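Local coordinates for protein Emp47p (form2) (PDB 2A6Z) that acts as a calcium-independent, carbohydrate-recognising cargo receptor, probably involved in glycoprotein secretion and needed for the exit of Emp46 from the endoplasmic reticulum, at residues D79-W85 / L98-P102. Sequence-based numbering, arbitrary orientation.
Sequences DGGISFW and LYNGP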
ATOM      1  N   ASP A  79       7.779  15.098  -3.713  1.00  7.51           N
ATOM      2  CA  ASP A  79       6.349  14.956  -3.757  1.00  8.17           C
ATOM      3  C   ASP A  79       5.906  13.562  -4.239  1.00  7.76           C
ATOM      4  O   ASP A  79       4.739  13.345  -4.520  1.00  9.32           O
ATOM      5  CB  ASP A  79       5.702  16.107  -4.540  1.00 10.18           C
ATOM      6  CG  ASP A  79       6.102  16.113  -6.012  1.00 12.57           C
ATOM      7  OD1 ASP A  79       6.542  15.138  -6.562  1.00 13.11           O
ATOM      8  OD2 ASP A  79       5.984  17.214  -6.640  1.00 22.23           O
ATOM      9  N   GLY A  80       6.865  12.635  -4.275  1.00  7.30           N
ATOM     10  CA  GLY A  80       6.559  11.237  -4.567  1.00  8.60           C
ATOM     11  C   GLY A  80       5.919  10.555  -3.326  1.00  6.76           C
ATOM     12  O   GLY A  80       5.699  11.152  -2.293  1.00  6.75           O
ATOM     13  N   GLY A  81       5.675   9.256  -3.496  1.00  6.34           N
ATOM     14  CA  GLY A  81       5.187   8.454  -2.372  1.00  6.97           C
ATOM     15  C   GLY A  81       4.688   7.128  -2.864  1.00  6.10           C
ATOM     16  O   GLY A  81       4.574   6.891  -4.089  1.00  7.34           O
ATOM     17  N   ILE A  82       4.415   6.276  -1.899  1.00  6.16           N
ATOM     18  CA  ILE A  82       3.914   4.902  -2.175  1.00  5.67           C
ATOM     19  C   ILE A  82       2.633   4.728  -1.358  1.00  5.78           C
ATOM     20  O   ILE A  82       2.591   5.089  -0.179  1.00  6.11           O
ATOM     21  CB  ILE A  82       4.978   3.816  -1.897  1.00  6.64           C
ATOM     22  CG1 ILE A  82       4.442   2.406  -2.218  1.00  6.40           C
ATOM     23  CG2 ILE A  82       5.552   3.869  -0.476  1.00  6.42           C
ATOM     24  CD1 ILE A  82       5.483   1.324  -2.233  1.00  7.84           C
ATOM     25  N   SER A  83       1.621   4.217  -2.032  1.00  5.85           N
ATOM     26  CA  SER A  83       0.295   4.025  -1.414  1.00  5.84           C
ATOM     27  C   SER A  83      -0.123   2.570  -1.508  1.00  5.36           C
ATOM     28  O   SER A  83      -0.003   1.901  -2.545  1.00  6.91           O
ATOM     29  CB  SER A  83      -0.729   4.841  -2.173  1.00  7.25           C
ATOM     30  OG  SER A  83      -0.661   6.221  -1.850  0.61  5.74           O
ATOM     31  N   PHE A  84      -0.662   2.082  -0.387  1.00  5.64           N
ATOM     32  CA  PHE A  84      -1.195   0.725  -0.246  1.00  5.40           C
ATOM     33  C   PHE A  84      -2.697   0.839  -0.073  1.00  5.95           C
ATOM     34  O   PHE A  84      -3.156   1.622   0.747  1.00  7.42           O
ATOM     35  CB  PHE A  84      -0.562   0.001   0.956  1.00  6.17           C
ATOM     36  CG  PHE A  84       0.942  -0.014   0.910  1.00  6.00           C
ATOM     37  CD1 PHE A  84       1.625  -1.075   0.349  1.00  6.83           C
ATOM     38  CD2 PHE A  84       1.697   1.036   1.457  1.00  6.67           C
ATOM     39  CE1 PHE A  84       3.001  -1.104   0.300  1.00  8.13           C
ATOM     40  CE2 PHE A  84       3.068   1.048   1.373  1.00  7.77           C
ATOM     41  CZ  PHE A  84       3.721  -0.052   0.802  1.00  8.41           C
ATOM     42  N   TRP A  85      -3.442   0.074  -0.871  1.00  5.86           N
ATOM     43  CA  TRP A  85      -4.870   0.307  -1.014  1.00  6.43           C
ATOM     44  C   TRP A  85      -5.711  -0.892  -0.557  1.00  5.91           C
ATOM     45  O   TRP A  85      -5.314  -2.044  -0.788  1.00  7.04           O
ATOM     46  CB  TRP A  85      -5.207   0.558  -2.485  1.00  7.12           C
ATOM     47  CG  TRP A  85      -4.463   1.715  -3.090  1.00  6.65           C
ATOM     48  CD1 TRP A  85      -3.261   1.649  -3.752  1.00  7.38           C
ATOM     49  CD2 TRP A  85      -4.868   3.096  -3.093  1.00  6.60           C
ATOM     50  NE1 TRP A  85      -2.884   2.925  -4.182  1.00  7.13           N
ATOM     51  CE2 TRP A  85      -3.858   3.802  -3.798  1.00  6.86           C
ATOM     52  CE3 TRP A  85      -5.984   3.791  -2.597  1.00  7.48           C
ATOM     53  CZ2 TRP A  85      -3.926   5.200  -4.013  1.00  7.49           C
ATOM     54  CZ3 TRP A  85      -6.043   5.153  -2.824  1.00  8.59           C
ATOM     55  CH2 TRP A  85      -5.028   5.850  -3.519  1.00  8.36           C
ATOM     56  N   LEU A  98      -4.125   9.829  -7.699  1.00  8.13           N
ATOM     57  CA  LEU A  98      -3.619   9.977  -6.324  1.00  7.92           C
ATOM     58  C   LEU A  98      -2.512   8.950  -6.115  1.00  7.53           C
ATOM     59  O   LEU A  98      -2.773   7.765  -5.940  1.00  7.76           O
ATOM     60  CB  LEU A  98      -4.792   9.750  -5.355  1.00  8.24           C
ATOM     61  CG  LEU A  98      -4.420   9.820  -3.848  1.00  8.40           C
ATOM     62  CD1 LEU A  98      -3.767  11.162  -3.520  1.00  9.25           C
ATOM     63  CD2 LEU A  98      -5.675   9.567  -3.046  1.00  9.09           C
ATOM     64  N   TYR A  99      -1.243   9.415  -6.232  1.00  7.34           N
ATOM     65  CA  TYR A  99      -0.096   8.501  -6.164  1.00  7.74           C
ATOM     66  C   TYR A  99      -0.295   7.329  -7.105  1.00  7.34           C
ATOM     67  O   TYR A  99       0.063   6.156  -6.818  1.00  8.18           O
ATOM     68  CB  TYR A  99       0.205   7.972  -4.692  1.00  7.97           C
ATOM     69  CG  TYR A  99       0.523   9.167  -3.813  1.00  6.96           C
ATOM     70  CD1 TYR A  99       1.817   9.657  -3.740  1.00  7.44           C
ATOM     71  CD2 TYR A  99      -0.466   9.863  -3.137  1.00  7.62           C
ATOM     72  CE1 TYR A  99       2.127  10.761  -2.976  1.00  7.20           C
ATOM     73  CE2 TYR A  99      -0.170  10.982  -2.381  1.00  7.74           C
ATOM     74  CZ  TYR A  99       1.144  11.426  -2.322  1.00  7.30           C
ATOM     75  OH  TYR A  99       1.388  12.558  -1.548  1.00  8.49           O
ATOM     76  N   ASN A 100      -0.768   7.612  -8.323  1.00  8.01           N
ATOM     77  CA  ASN A 100      -1.001   6.596  -9.364  1.00  8.16           C
ATOM     78  C   ASN A 100      -2.032   5.546  -8.979  1.00  7.45           C
ATOM     79  O   ASN A 100      -2.037   4.472  -9.553  1.00  8.41           O
ATOM     80  CB  ASN A 100       0.338   5.983  -9.803  1.00  8.06           C
ATOM     81  CG  ASN A 100       0.158   5.164 -11.105  1.00  8.86           C
ATOM     82  OD1 ASN A 100      -0.461   5.675 -12.069  1.00  9.56           O
ATOM     83  ND2 ASN A 100       0.687   3.970 -11.131  1.00  9.20           N
ATOM     84  N   GLY A 101      -2.927   5.922  -8.078  1.00  8.61           N
ATOM     85  CA  GLY A 101      -4.088   5.178  -7.684  1.00  7.74           C
ATOM     86  C   GLY A 101      -5.311   6.093  -7.609  1.00  7.39           C
ATOM     87  O   GLY A 101      -5.252   7.236  -8.063  1.00  8.86           O
ATOM     88  N   PRO A 102      -6.429   5.570  -7.127  1.00  7.46           N
ATOM     89  CA  PRO A 102      -7.703   6.281  -7.294  1.00  7.75           C
ATOM     90  C   PRO A 102      -7.915   7.409  -6.306  1.00  8.41           C
ATOM     91  O   PRO A 102      -7.911   7.214  -5.111  1.00  9.42           O
ATOM     92  CB  PRO A 102      -8.740   5.163  -7.108  1.00  9.14           C
ATOM     93  CG  PRO A 102      -8.017   4.194  -6.167  1.00  8.15           C
ATOM     94  CD  PRO A 102      -6.603   4.199  -6.637  1.00  7.42           C
TER
HETATM   95  O   HOH W   1       4.027  13.244  -1.395  1.00  7.66           O
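Pro102 sets its CD over one face of the six-membered ring of Trp85, a compact instance of a proline closing over an aromatic face: CD stands 3.7 Å from the ring centroid and only 6° off the ring normal, a CH-pi contact. The rim of the same ring is occupied by Leu98, whose CD2 approaches Trp85 CH2 in the ring plane at 3.8 Å, while Leu98 O lies 3.4 Å from Trp85 CZ2. That carbonyl also accepts the backbone N-H of Gly101 (Gly101 N to Leu98 O 2.8 Å), within a type I' turn from Leu98 to Gly101. With CG beside the backbone N (chi1 -58°) and anti to the carbonyl carbon, Trp85 reaches from the strand to this turn.

Further along, Tyr99 lies along the start of the strand. Its CB packs 3.4 Å from Ser83 OG in one of two serine conformers, a hydroxyl bonded to Gln109, and its ring runs beside Gly81, CD1 coming within 3.8 Å of Gly81 CA, where the glycine has no side chain to obstruct it. No direct hydrogen bond crosses; a water in the ring plane accepts from Tyr99 OH (2.7 Å) and donates to Gly80 O, and Thr198 OG1 links Trp85 NE1 with Tyr99 O.

The arrangement belongs to the beta sandwich of a legume-like lectin: the loop between strands 81-88 and 108-113 folds back over its own sheet, where Trp52 of strand 48-58 stacks on Trp85 and strand 192-200 pairs alongside 81-88, while Phe84 meets Phe69 of the second sheet edge-to-face.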